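Thioredoxin (TrxA-1) (Sulfolobus solfataricus, PDB 3TCO) probably acts as a thiol-disulfide oxidoreductase of the thioredoxin family, reducing disulfide bonds in other proteins through a redox-active pair of cysteines. Local coordinates at residues E3-V8 and V46-K51; L25-A30 and L38-Y43; I76-I81 and S90-V95. All blocks are in the same frame, centred on the assembly; numbering follows the deposited sequence.

The three contacts step across one five-stranded sheet of thioredoxin type. Contacts 1 and 2 share helix 34-49: contact 1 lies at its C-terminal end, beside the chain leading to edge strand 7-8, and contact 2 sets its middle on strand 23-29. Along the chain contact 2 is nested inside the loop closed by contact 1, while contact 3, a hairpin, comes after both. Centres of contacts 1 and 2 are about 11 Å apart, of 2 and 3 about 8 Å, of 1 and 3 about 17 Å. Contact 2 meets contact 1 where Thr6 packs on Tyr43, and contact 3 through Tyr39 with Thr79, so the helix starting at the CxxC pair is tied to both arm and hairpin.

Contact 1: E3-V8 and V46-K51; sequences EDVTLV and VAEKYK. With EDO (1,2-ethanediol), chain D.
The N-terminal arm that leads into edge strand 7-8 lies against the last turn of helix 34-49 and the residues just after it, with Glu3 and Val5 meeting Ala47, Glu48 and Lys51. Lys51, stretched out along its whole length, reaches Glu3 and forms a salt bridge, NZ to OE2 2.9 Å, on the syn side of the carboxylate and 26° out of its plane. The same Glu3 OE2 stands 2.8 Å from Glu48 OE1, the two carboxylate planes turned 52° apart. Glu48 gets there because its chain bends at chi2 (58°), which brings OE1 to 3.4 Å from Val5 CG1, the side chains crossing at about a right angle. With an alanine in place of Glu48, Glu3 OE2 would probably lose the carboxylate beside it and Val5 CG1 the oxygen it packs on, leaving a gap at the end of the helix. Next to these charged groups the contact is apolar: Val5 CG2 sits 3.8 Å from Ala47 CB, and Thr6 CG2 touches the same methyl at 3.9 Å. The small alanine suits the place, letting the arm come close to the helix. Asp4 shapes the arm by an Asx turn, its OD1 accepting from both Thr6 N and Thr6 OG1. Further along, Leu7 bonds through its backbone to Phe56 and Arg58 of strand 55-60, and Phe56 also packs on Ala47.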
ATOM      1  N   GLU A   3     -12.386 -12.009   3.186  1.00 29.71           N
ATOM      2  CA  GLU A   3     -11.162 -12.273   4.001  1.00 30.42           C
ATOM      3  C   GLU A   3     -10.144 -11.158   3.779  1.00 29.13           C
ATOM      4  O   GLU A   3     -10.232 -10.408   2.805  1.00 29.48           O
ATOM      5  CB  GLU A   3     -10.538 -13.616   3.611  1.00 32.00           C
ATOM      6  CG  GLU A   3      -9.625 -13.530   2.396  1.00 34.07           C
ATOM      7  CD  GLU A   3      -9.171 -14.886   1.885  1.00 33.90           C
ATOM      8  OE1 GLU A   3      -9.117 -15.844   2.682  1.00 35.53           O
ATOM      9  OE2 GLU A   3      -8.852 -14.984   0.680  1.00 33.75           O
ATOM     10  N   ASP A   4      -9.171 -11.063   4.680  1.00 27.40           N
ATOM     11  CA  ASP A   4      -8.141 -10.029   4.596  1.00 24.96           C
ATOM     12  C   ASP A   4      -6.790 -10.624   4.224  1.00 23.78           C
ATOM     13  O   ASP A   4      -6.180 -11.350   5.010  1.00 24.87           O
ATOM     14  CB  ASP A   4      -8.023  -9.297   5.939  1.00 24.88           C
ATOM     15  CG  ASP A   4      -7.081  -8.112   5.873  1.00 23.70           C
ATOM     16  OD1 ASP A   4      -6.508  -7.882   4.793  1.00 22.26           O
ATOM     17  OD2 ASP A   4      -6.916  -7.409   6.895  1.00 26.72           O
ATOM     18  N   VAL A   5      -6.322 -10.316   3.021  1.00 22.38           N
ATOM     19  CA  VAL A   5      -5.046 -10.828   2.556  1.00 20.26           C
ATOM     20  C   VAL A   5      -3.965  -9.758   2.543  1.00 18.49           C
ATOM     21  O   VAL A   5      -2.881  -9.970   1.989  1.00 19.04           O
ATOM     22  CB  VAL A   5      -5.182 -11.443   1.153  1.00 19.66           C
ATOM     23  CG1 VAL A   5      -6.178 -12.596   1.202  1.00 19.13           C
ATOM     24  CG2 VAL A   5      -5.646 -10.373   0.148  1.00 20.69           C
ATOM     25  N   THR A   6      -4.255  -8.611   3.151  1.00 17.08           N
ATOM     26  CA  THR A   6      -3.275  -7.535   3.227  1.00 16.92           C
ATOM     27  C   THR A   6      -2.237  -7.924   4.264  1.00 16.55           C
ATOM     28  O   THR A   6      -2.495  -8.750   5.141  1.00 15.49           O
ATOM     29  CB  THR A   6      -3.913  -6.189   3.613  1.00 17.99           C
ATOM     30  OG1 THR A   6      -4.481  -6.276   4.930  1.00 18.09           O
ATOM     31  CG2 THR A   6      -4.989  -5.825   2.602  1.00 18.08           C
ATOM     32  N   LEU A   7      -1.063  -7.313   4.163  1.00 15.83           N
ATOM     33  CA  LEU A   7       0.056  -7.629   5.040  1.00 13.23           C
ATOM     34  C   LEU A   7       0.584  -6.438   5.814  1.00 14.25           C
ATOM     35  O   LEU A   7       0.920  -5.405   5.230  1.00 11.75           O
ATOM     36  CB  LEU A   7       1.205  -8.209   4.196  1.00 14.16           C
ATOM     37  CG  LEU A   7       2.584  -8.367   4.858  1.00 14.70           C
ATOM     38  CD1 LEU A   7       2.554  -9.513   5.838  1.00 13.87           C
ATOM     39  CD2 LEU A   7       3.641  -8.621   3.793  1.00 14.88           C
ATOM     40  N   VAL A   8       0.684  -6.594   7.129  1.00 12.76           N
ATOM     41  CA  VAL A   8       1.230  -5.537   7.967  1.00 14.19           C
ATOM     42  C   VAL A   8       2.742  -5.401   7.708  1.00 13.15           C
ATOM     43  O   VAL A   8       3.489  -6.382   7.729  1.00 16.53           O
ATOM     44  CB  VAL A   8       1.016  -5.848   9.469  1.00 15.99           C
ATOM     45  CG1 VAL A   8       1.735  -4.807  10.320  1.00 18.07           C
ATOM     46  CG2 VAL A   8      -0.485  -5.856   9.801  1.00 18.19           C
ATOM     47  N   VAL A  46      -9.597  -5.080  -3.471  1.00 15.73           N
ATOM     48  CA  VAL A  46      -8.706  -5.261  -4.605  1.00 16.12           C
ATOM     49  C   VAL A  46      -7.591  -6.247  -4.254  1.00 16.00           C
ATOM     50  O   VAL A  46      -7.207  -7.078  -5.084  1.00 15.06           O
ATOM     51  CB  VAL A  46      -8.120  -3.909  -5.080  1.00 16.16           C
ATOM     52  CG1 VAL A  46      -7.129  -4.127  -6.239  1.00 15.10           C
ATOM     53  CG2 VAL A  46      -9.273  -3.007  -5.564  1.00 17.56           C
ATOM     54  N   ALA A  47      -7.093  -6.181  -3.023  1.00 14.99           N
ATOM     55  CA  ALA A  47      -6.038  -7.099  -2.600  1.00 15.16           C
ATOM     56  C   ALA A  47      -6.533  -8.547  -2.717  1.00 15.39           C
ATOM     57  O   ALA A  47      -5.772  -9.450  -3.080  1.00 14.36           O
ATOM     58  CB  ALA A  47      -5.611  -6.806  -1.160  1.00 15.60           C
ATOM     59  N   GLU A  48      -7.807  -8.761  -2.401  1.00 15.97           N
ATOM     60  CA  GLU A  48      -8.394 -10.094  -2.491  1.00 18.39           C
ATOM     61  C   GLU A  48      -8.481 -10.512  -3.966  1.00 18.50           C
ATOM     62  O   GLU A  48      -8.196 -11.660  -4.317  1.00 19.13           O
ATOM     63  CB  GLU A  48      -9.788 -10.080  -1.853  1.00 20.60           C
ATOM     64  CG  GLU A  48     -10.582 -11.371  -1.988  1.00 24.16           C
ATOM     65  CD  GLU A  48      -9.879 -12.588  -1.411  1.00 28.25           C
ATOM     66  OE1 GLU A  48      -9.117 -12.454  -0.430  1.00 29.36           O
ATOM     67  OE2 GLU A  48     -10.108 -13.696  -1.934  1.00 32.29           O
ATOM     68  N   LYS A  49      -8.869  -9.585  -4.835  1.00 18.33           N
ATOM     69  CA  LYS A  49      -8.968  -9.902  -6.256  1.00 18.43           C
ATOM     70  C   LYS A  49      -7.632 -10.374  -6.811  1.00 19.08           C
ATOM     71  O   LYS A  49      -7.594 -11.230  -7.703  1.00 18.80           O
ATOM     72  CB  LYS A  49      -9.426  -8.688  -7.065  1.00 22.13           C
ATOM     73  CG  LYS A  49     -10.861  -8.241  -6.819  1.00 25.14           C
ATOM     74  CD  LYS A  49     -11.282  -7.212  -7.871  1.00 28.08           C
ATOM     75  CE  LYS A  49     -12.719  -6.756  -7.658  1.00 30.29           C
ATOM     76  NZ  LYS A  49     -13.187  -5.847  -8.756  1.00 32.03           N
ATOM     77  N   TYR A  50      -6.535  -9.811  -6.302  1.00 16.48           N
ATOM     78  CA  TYR A  50      -5.202 -10.189  -6.765  1.00 15.49           C
ATOM     79  C   TYR A  50      -4.453 -11.048  -5.753  1.00 16.14           C
ATOM     80  O   TYR A  50      -3.224 -11.017  -5.674  1.00 15.20           O
ATOM     81  CB  TYR A  50      -4.373  -8.942  -7.093  1.00 14.95           C
ATOM     82  CG  TYR A  50      -4.885  -8.200  -8.302  1.00 15.08           C
ATOM     83  CD1 TYR A  50      -5.801  -7.157  -8.173  1.00 17.11           C
ATOM     84  CD2 TYR A  50      -4.486  -8.570  -9.590  1.00 17.43           C
ATOM     85  CE1 TYR A  50      -6.311  -6.500  -9.297  1.00 16.60           C
ATOM     86  CE2 TYR A  50      -4.997  -7.920 -10.718  1.00 18.57           C
ATOM     87  CZ  TYR A  50      -5.910  -6.888 -10.558  1.00 19.96           C
ATOM     88  OH  TYR A  50      -6.439  -6.247 -11.658  1.00 23.73           O
ATOM     89  N   LYS A  51      -5.199 -11.816  -4.972  1.00 17.44           N
ATOM     90  CA  LYS A  51      -4.589 -12.696  -3.979  1.00 16.74           C
ATOM     91  C   LYS A  51      -3.537 -13.593  -4.646  1.00 18.52           C
ATOM     92  O   LYS A  51      -3.789 -14.170  -5.702  1.00 18.12           O
ATOM     93  CB  LYS A  51      -5.675 -13.554  -3.319  1.00 18.39           C
ATOM     94  CG  LYS A  51      -5.158 -14.530  -2.281  1.00 15.92           C
ATOM     95  CD  LYS A  51      -6.294 -15.336  -1.670  1.00 16.90           C
ATOM     96  CE  LYS A  51      -5.746 -16.346  -0.661  1.00 16.89           C
ATOM     97  NZ  LYS A  51      -6.863 -16.972   0.123  1.00 17.33           N
TER
HETATM   98  C1  EDO D 500       0.488 -11.826   0.681  1.00 16.49           C
HETATM   99  O1  EDO D 500       0.413 -12.973  -0.170  1.00 19.52           O
HETATM  100  C2  EDO D 500      -0.322 -12.087   1.954  1.00 15.79           C
HETATM  101  O2  EDO D 500      -1.678 -12.382   1.610  1.00 13.80           O

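Contact 2: L25-A30 and L38-Y43; sequences LVDCWA and LYEPIY
The Tyr43 ring lies with one face over Asp27, whose CB stands 3.6 Å from the ring centroid and only 12° off the normal, a CH-pi contact nearly over the ring's centre. At the edge of that ring is Leu25, its CB 3.4 Å from Tyr43 OH. Tyr39 presents an edge instead: its CE2 is 3.7 Å from Asp27 OD1, which lies near the ring plane, while one face of the Tyr39 ring takes Tyr43 CB, offset toward the rim. Trp29 has the backbone oxygen of Asp27 at its edge, in plane. Two carboxylates also meet: Asp27 and Glu40 lie nearly coplanar, 22° apart, and Asp27 OD2 is 2.8 Å from both Glu40 OE1 and Glu40 OE2. With CG anti to the backbone N (chi1 169°), Asp27 carries its carboxylate out from the strand toward Glu40, with the Tyr39 edge and the Tyr43 ring beside it. OD1 is buried and has no polar partner in the model. Tyrosine suits both helix positions, since each ring fills the layer beside the sheet and still delivers a hydroxyl: Tyr39 OH bonds to Thr79 OG1, and Tyr43 OH makes a weak bond to Gly57 O. The strand and helix run roughly antiparallel, their axes 10.5 Å apart, and the helix is kinked near Pro41. This is the first half of the beta-alpha-beta unit formed by strand 23-29, helix 34-49 and strand 55-60, with a buried acid close to the CxxC disulfide, as in classical thioredoxins.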
ATOM      1  N   LEU A  25       2.289  -3.056  -3.005  1.00 11.59           N
ATOM      2  CA  LEU A  25       1.597  -1.799  -2.732  1.00 12.56           C
ATOM      3  C   LEU A  25       1.644  -1.586  -1.233  1.00 12.20           C
ATOM      4  O   LEU A  25       1.677  -2.546  -0.462  1.00 11.53           O
ATOM      5  CB  LEU A  25       0.136  -1.846  -3.206  1.00 12.09           C
ATOM      6  CG  LEU A  25      -0.074  -1.948  -4.721  1.00 13.40           C
ATOM      7  CD1 LEU A  25      -0.074  -3.419  -5.144  1.00 13.35           C
ATOM      8  CD2 LEU A  25      -1.404  -1.304  -5.089  1.00 13.78           C
ATOM      9  N   VAL A  26       1.645  -0.328  -0.815  1.00 12.42           N
ATOM     10  CA  VAL A  26       1.707  -0.025   0.607  1.00 13.71           C
ATOM     11  C   VAL A  26       0.702   1.056   0.966  1.00 14.29           C
ATOM     12  O   VAL A  26       0.889   2.217   0.612  1.00 16.19           O
ATOM     13  CB  VAL A  26       3.125   0.466   1.026  1.00 15.30           C
ATOM     14  CG1 VAL A  26       3.184   0.630   2.550  1.00 15.37           C
ATOM     15  CG2 VAL A  26       4.193  -0.512   0.554  1.00 13.71           C
ATOM     16  N   ASP A  27      -0.370   0.661   1.644  1.00 13.58           N
ATOM     17  CA  ASP A  27      -1.402   1.602   2.071  1.00 15.04           C
ATOM     18  C   ASP A  27      -0.920   2.212   3.398  1.00 14.86           C
ATOM     19  O   ASP A  27      -0.863   1.534   4.414  1.00 13.92           O
ATOM     20  CB  ASP A  27      -2.743   0.865   2.250  1.00 14.15           C
ATOM     21  CG  ASP A  27      -3.807   1.713   2.959  1.00 17.32           C
ATOM     22  OD1 ASP A  27      -3.704   2.952   2.979  1.00 17.51           O
ATOM     23  OD2 ASP A  27      -4.761   1.124   3.489  1.00 21.14           O
ATOM     24  N   CYS A  28      -0.509   3.475   3.347  1.00 14.13           N
ATOM     25  CA  CYS A  28      -0.038   4.190   4.531  1.00 14.26           C
ATOM     26  C   CYS A  28      -1.295   4.783   5.176  1.00 15.97           C
ATOM     27  O   CYS A  28      -1.995   5.604   4.571  1.00 15.34           O
ATOM     28  CB  CYS A  28       0.954   5.267   4.100  1.00 14.20           C
ATOM     29  SG  CYS A  28       2.423   4.567   3.235  1.00 17.60           S
ATOM     30  N   TRP A  29      -1.587   4.356   6.402  1.00 15.37           N
ATOM     31  CA  TRP A  29      -2.809   4.777   7.082  1.00 15.55           C
ATOM     32  C   TRP A  29      -2.642   5.023   8.580  1.00 15.81           C
ATOM     33  O   TRP A  29      -1.559   4.881   9.133  1.00 15.45           O
ATOM     34  CB  TRP A  29      -3.854   3.679   6.925  1.00 14.85           C
ATOM     35  CG  TRP A  29      -3.437   2.436   7.682  1.00 16.57           C
ATOM     36  CD1 TRP A  29      -2.392   1.609   7.383  1.00 17.75           C
ATOM     37  CD2 TRP A  29      -3.998   1.944   8.908  1.00 18.26           C
ATOM     38  NE1 TRP A  29      -2.261   0.637   8.349  1.00 19.36           N
ATOM     39  CE2 TRP A  29      -3.233   0.818   9.297  1.00 19.71           C
ATOM     40  CE3 TRP A  29      -5.068   2.347   9.717  1.00 19.67           C
ATOM     41  CZ2 TRP A  29      -3.504   0.088  10.461  1.00 19.60           C
ATOM     42  CZ3 TRP A  29      -5.341   1.622  10.879  1.00 20.84           C
ATOM     43  CH2 TRP A  29      -4.558   0.502  11.238  1.00 22.64           C
ATOM     44  N   ALA A  30      -3.763   5.357   9.214  1.00 17.27           N
ATOM     45  CA  ALA A  30      -3.852   5.596  10.655  1.00 18.64           C
ATOM     46  C   ALA A  30      -5.334   5.498  11.014  1.00 19.20           C
ATOM     47  O   ALA A  30      -6.192   5.890  10.222  1.00 17.98           O
ATOM     48  CB  ALA A  30      -3.302   6.974  11.014  1.00 19.44           C
ATOM     49  N   LEU A  38     -12.433   5.044   4.953  1.00 21.09           N
ATOM     50  CA  LEU A  38     -13.286   4.842   3.792  1.00 21.65           C
ATOM     51  C   LEU A  38     -12.565   4.099   2.670  1.00 21.02           C
ATOM     52  O   LEU A  38     -13.189   3.394   1.880  1.00 19.43           O
ATOM     53  CB  LEU A  38     -13.787   6.188   3.279  1.00 24.87           C
ATOM     54  CG  LEU A  38     -14.825   6.850   4.195  1.00 26.23           C
ATOM     55  CD1 LEU A  38     -15.173   8.235   3.681  1.00 28.13           C
ATOM     56  CD2 LEU A  38     -16.069   5.968   4.254  1.00 28.56           C
ATOM     57  N   TYR A  39     -11.246   4.252   2.611  1.00 19.20           N
ATOM     58  CA  TYR A  39     -10.436   3.585   1.581  1.00 19.59           C
ATOM     59  C   TYR A  39     -10.117   2.111   1.917  1.00 18.86           C
ATOM     60  O   TYR A  39     -10.009   1.263   1.026  1.00 16.69           O
ATOM     61  CB  TYR A  39      -9.138   4.382   1.408  1.00 18.30           C
ATOM     62  CG  TYR A  39      -8.103   3.799   0.470  1.00 18.11           C
ATOM     63  CD1 TYR A  39      -8.439   3.419  -0.827  1.00 18.31           C
ATOM     64  CD2 TYR A  39      -6.765   3.701   0.863  1.00 18.47           C
ATOM     65  CE1 TYR A  39      -7.472   2.964  -1.712  1.00 17.60           C
ATOM     66  CE2 TYR A  39      -5.782   3.245  -0.019  1.00 16.84           C
ATOM     67  CZ  TYR A  39      -6.141   2.881  -1.306  1.00 19.46           C
ATOM     68  OH  TYR A  39      -5.166   2.471  -2.197  1.00 16.06           O
ATOM     69  N   GLU A  40      -9.991   1.804   3.202  1.00 19.62           N
ATOM     70  CA  GLU A  40      -9.627   0.455   3.616  1.00 21.54           C
ATOM     71  C   GLU A  40     -10.378  -0.720   2.969  1.00 21.39           C
ATOM     72  O   GLU A  40      -9.743  -1.647   2.464  1.00 19.34           O
ATOM     73  CB  GLU A  40      -9.675   0.352   5.141  1.00 24.58           C
ATOM     74  CG  GLU A  40      -8.756   1.366   5.833  1.00 30.86           C
ATOM     75  CD  GLU A  40      -7.327   1.375   5.273  1.00 33.96           C
ATOM     76  OE1 GLU A  40      -6.654   0.320   5.347  1.00 37.88           O
ATOM     77  OE2 GLU A  40      -6.876   2.434   4.760  1.00 34.26           O
ATOM     78  N   PRO A  41     -11.722  -0.704   2.965  1.00 20.66           N
ATOM     79  CA  PRO A  41     -12.422  -1.835   2.342  1.00 19.37           C
ATOM     80  C   PRO A  41     -12.157  -1.976   0.835  1.00 18.83           C
ATOM     81  O   PRO A  41     -12.173  -3.092   0.288  1.00 19.19           O
ATOM     82  CB  PRO A  41     -13.895  -1.557   2.675  1.00 21.35           C
ATOM     83  CG  PRO A  41     -13.947  -0.069   2.751  1.00 22.66           C
ATOM     84  CD  PRO A  41     -12.682   0.267   3.522  1.00 20.97           C
ATOM     85  N   ILE A  42     -11.914  -0.854   0.164  1.00 16.50           N
ATOM     86  CA  ILE A  42     -11.621  -0.870  -1.270  1.00 17.80           C
ATOM     87  C   ILE A  42     -10.226  -1.476  -1.469  1.00 17.05           C
ATOM     88  O   ILE A  42     -10.016  -2.316  -2.347  1.00 14.32           O
ATOM     89  CB  ILE A  42     -11.652   0.557  -1.860  1.00 19.33           C
ATOM     90  CG1 ILE A  42     -13.067   1.142  -1.720  1.00 21.09           C
ATOM     91  CG2 ILE A  42     -11.187   0.547  -3.304  1.00 20.32           C
ATOM     92  CD1 ILE A  42     -14.161   0.291  -2.341  1.00 23.35           C
ATOM     93  N   TYR A  43      -9.280  -1.060  -0.632  1.00 17.09           N
ATOM     94  CA  TYR A  43      -7.908  -1.572  -0.716  1.00 17.00           C
ATOM     95  C   TYR A  43      -7.917  -3.072  -0.449  1.00 16.76           C
ATOM     96  O   TYR A  43      -7.238  -3.831  -1.133  1.00 17.46           O
ATOM     97  CB  TYR A  43      -7.010  -0.886   0.313  1.00 15.87           C
ATOM     98  CG  TYR A  43      -5.547  -1.233   0.171  1.00 14.17           C
ATOM     99  CD1 TYR A  43      -4.782  -0.699  -0.860  1.00 14.59           C
ATOM    100  CD2 TYR A  43      -4.919  -2.091   1.084  1.00 14.60           C
ATOM    101  CE1 TYR A  43      -3.427  -0.998  -0.985  1.00 14.57           C
ATOM    102  CE2 TYR A  43      -3.558  -2.401   0.966  1.00 12.52           C
ATOM    103  CZ  TYR A  43      -2.822  -1.846  -0.069  1.00 12.63           C
ATOM    104  OH  TYR A  43      -1.478  -2.111  -0.194  1.00 13.26           O
TER

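Contact 3: I76-I81 and S90-V95; sequences IPTTLI and SLVGAV
Strands 78-81 and 90-92 run antiparallel, with Thr79 and Leu91 as a hydrogen-bonded pair: Thr79 N donates to Leu91 O at 2.7 Å, and Leu91 N returns a nearly straight bond to Thr79 O (2.9 Å, 174°). Beyond the strand proper the ladder is prolonged by Gly93 N, which donates to Pro77 O at 2.7 Å. At phi 96° a side chain on Gly93 would press on the carbonyl oxygen of Val92, so only glycine fits comfortably. Thr78, Leu80, Ser90 and Val92 share one face. There Ser90, its OG anti to the backbone N (chi1 178°), brings that oxygen against two methyls of the partner strand, 3.4 Å from Thr78 CG2 and 3.5 Å from Leu80 CD2; serine is short enough to sit beside both. On the face of Thr79 and Leu91, the end of Ile81 reaches over so that its CD1 meets Leu91 CD1 at 3.7 Å. A water knits the strands near Thr79: it accepts from Thr79 OG1 (2.7 Å), which is also hydrogen-bonded to Tyr39 OH of helix 34-49, and donates to Leu91 O and Gly93 O. Pro77, preceded by a cis peptide as in thioredoxins generally, packs on Cys33 and Cys36 of the disulfide. Backbone bonds from Thr78 to Cys28 and from Leu80 to Val26 join the hairpin to strand 23-29, while Ile81 lies against helix 97-107 through Thr103 and Tyr107.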
ATOM      1  N   ILE A  76      -2.311  11.349   4.342  1.00 21.84           N
ATOM      2  CA  ILE A  76      -2.802   9.986   4.243  1.00 19.90           C
ATOM      3  C   ILE A  76      -4.297  10.052   3.958  1.00 19.79           C
ATOM      4  O   ILE A  76      -4.969  11.017   4.326  1.00 19.12           O
ATOM      5  CB  ILE A  76      -2.537   9.149   5.535  1.00 19.74           C
ATOM      6  CG1 ILE A  76      -3.097   9.861   6.771  1.00 18.64           C
ATOM      7  CG2 ILE A  76      -1.030   8.883   5.692  1.00 18.94           C
ATOM      8  CD1 ILE A  76      -3.087   8.995   8.012  1.00 15.76           C
ATOM      9  N   PRO A  77      -4.839   9.010   3.315  1.00 18.82           N
ATOM     10  CA  PRO A  77      -4.010   7.868   2.919  1.00 17.85           C
ATOM     11  C   PRO A  77      -3.097   8.129   1.733  1.00 17.94           C
ATOM     12  O   PRO A  77      -3.330   9.042   0.944  1.00 19.40           O
ATOM     13  CB  PRO A  77      -5.035   6.783   2.620  1.00 18.41           C
ATOM     14  CG  PRO A  77      -6.235   7.559   2.132  1.00 17.41           C
ATOM     15  CD  PRO A  77      -6.270   8.757   3.060  1.00 17.80           C
ATOM     16  N   THR A  78      -2.032   7.338   1.646  1.00 16.92           N
ATOM     17  CA  THR A  78      -1.093   7.391   0.533  1.00 16.35           C
ATOM     18  C   THR A  78      -0.791   5.941   0.197  1.00 15.97           C
ATOM     19  O   THR A  78      -0.555   5.130   1.092  1.00 16.65           O
ATOM     20  CB  THR A  78       0.244   8.068   0.889  1.00 17.12           C
ATOM     21  OG1 THR A  78       0.052   9.485   0.996  1.00 17.26           O
ATOM     22  CG2 THR A  78       1.275   7.775  -0.197  1.00 14.70           C
ATOM     23  N   THR A  79      -0.802   5.613  -1.087  1.00 16.20           N
ATOM     24  CA  THR A  79      -0.514   4.252  -1.501  1.00 14.50           C
ATOM     25  C   THR A  79       0.757   4.248  -2.339  1.00 14.18           C
ATOM     26  O   THR A  79       0.764   4.715  -3.484  1.00 15.59           O
ATOM     27  CB  THR A  79      -1.678   3.670  -2.336  1.00 15.53           C
ATOM     28  OG1 THR A  79      -2.895   3.734  -1.579  1.00 14.04           O
ATOM     29  CG2 THR A  79      -1.408   2.230  -2.672  1.00 15.55           C
ATOM     30  N   LEU A  80       1.837   3.743  -1.752  1.00 12.26           N
ATOM     31  CA  LEU A  80       3.116   3.648  -2.444  1.00 12.67           C
ATOM     32  C   LEU A  80       3.033   2.427  -3.343  1.00 13.69           C
ATOM     33  O   LEU A  80       2.408   1.425  -2.968  1.00 11.87           O
ATOM     34  CB  LEU A  80       4.247   3.423  -1.440  1.00 12.82           C
ATOM     35  CG  LEU A  80       4.351   4.440  -0.295  1.00 12.85           C
ATOM     36  CD1 LEU A  80       5.444   3.991   0.691  1.00 14.61           C
ATOM     37  CD2 LEU A  80       4.649   5.817  -0.881  1.00 13.90           C
ATOM     38  N   ILE A  81       3.643   2.507  -4.520  1.00 12.82           N
ATOM     39  CA  ILE A  81       3.655   1.365  -5.422  1.00 13.89           C
ATOM     40  C   ILE A  81       5.094   1.030  -5.816  1.00 13.25           C
ATOM     41  O   ILE A  81       5.828   1.870  -6.351  1.00 12.49           O
ATOM     42  CB  ILE A  81       2.808   1.621  -6.682  1.00 15.33           C
ATOM     43  CG1 ILE A  81       1.363   1.943  -6.249  1.00 17.04           C
ATOM     44  CG2 ILE A  81       2.854   0.373  -7.597  1.00 12.93           C
ATOM     45  CD1 ILE A  81       0.423   2.207  -7.366  1.00 23.24           C
ATOM     46  N   SER A  90       3.199   6.912  -6.221  1.00 14.89           N
ATOM     47  CA  SER A  90       2.741   7.193  -4.868  1.00 17.53           C
ATOM     48  C   SER A  90       1.415   7.899  -5.099  1.00 18.79           C
ATOM     49  O   SER A  90       1.394   8.990  -5.671  1.00 18.85           O
ATOM     50  CB  SER A  90       3.719   8.121  -4.139  1.00 20.06           C
ATOM     51  OG  SER A  90       3.249   8.423  -2.830  1.00 19.73           O
ATOM     52  N   LEU A  91       0.320   7.261  -4.691  1.00 18.64           N
ATOM     53  CA  LEU A  91      -1.022   7.806  -4.880  1.00 20.09           C
ATOM     54  C   LEU A  91      -1.555   8.383  -3.574  1.00 20.76           C
ATOM     55  O   LEU A  91      -1.737   7.658  -2.595  1.00 19.75           O
ATOM     56  CB  LEU A  91      -1.951   6.703  -5.379  1.00 22.27           C
ATOM     57  CG  LEU A  91      -1.394   5.922  -6.573  1.00 24.35           C
ATOM     58  CD1 LEU A  91      -2.280   4.727  -6.876  1.00 25.06           C
ATOM     59  CD2 LEU A  91      -1.309   6.846  -7.776  1.00 26.60           C
ATOM     60  N   VAL A  92      -1.815   9.689  -3.576  1.00 21.83           N
ATOM     61  CA  VAL A  92      -2.303  10.386  -2.389  1.00 23.42           C
ATOM     62  C   VAL A  92      -3.825  10.489  -2.359  1.00 23.51           C
ATOM     63  O   VAL A  92      -4.440  10.905  -3.334  1.00 24.06           O
ATOM     64  CB  VAL A  92      -1.685  11.807  -2.307  1.00 24.80           C
ATOM     65  CG1 VAL A  92      -2.185  12.533  -1.057  1.00 25.42           C
ATOM     66  CG2 VAL A  92      -0.152  11.707  -2.292  1.00 25.37           C
ATOM     67  N   GLY A  93      -4.425  10.113  -1.230  1.00 22.04           N
ATOM     68  CA  GLY A  93      -5.874  10.160  -1.094  1.00 21.17           C
ATOM     69  C   GLY A  93      -6.462   8.796  -1.396  1.00 21.77           C
ATOM     70  O   GLY A  93      -5.777   7.941  -1.957  1.00 21.18           O
ATOM     71  N   ALA A  94      -7.719   8.572  -1.025  1.00 22.52           N
ATOM     72  CA  ALA A  94      -8.358   7.286  -1.291  1.00 23.49           C
ATOM     73  C   ALA A  94      -8.392   7.045  -2.811  1.00 24.49           C
ATOM     74  O   ALA A  94      -8.992   7.827  -3.550  1.00 26.71           O
ATOM     75  CB  ALA A  94      -9.775   7.285  -0.720  1.00 24.55           C
ATOM     76  N   VAL A  95      -7.755   5.974  -3.283  1.00 23.38           N
ATOM     77  CA  VAL A  95      -7.739   5.708  -4.721  1.00 22.02           C
ATOM     78  C   VAL A  95      -9.029   5.043  -5.209  1.00 21.24           C
ATOM     79  O   VAL A  95      -9.508   4.077  -4.611  1.00 20.44           O
ATOM     80  CB  VAL A  95      -6.538   4.812  -5.135  1.00 23.56           C
ATOM     81  CG1 VAL A  95      -6.723   3.418  -4.616  1.00 26.90           C
ATOM     82  CG2 VAL A  95      -6.413   4.761  -6.629  1.00 23.59           C
TER
HETATM   83  O   HOH W   1      -3.872   6.260  -1.120  1.00 19.41           O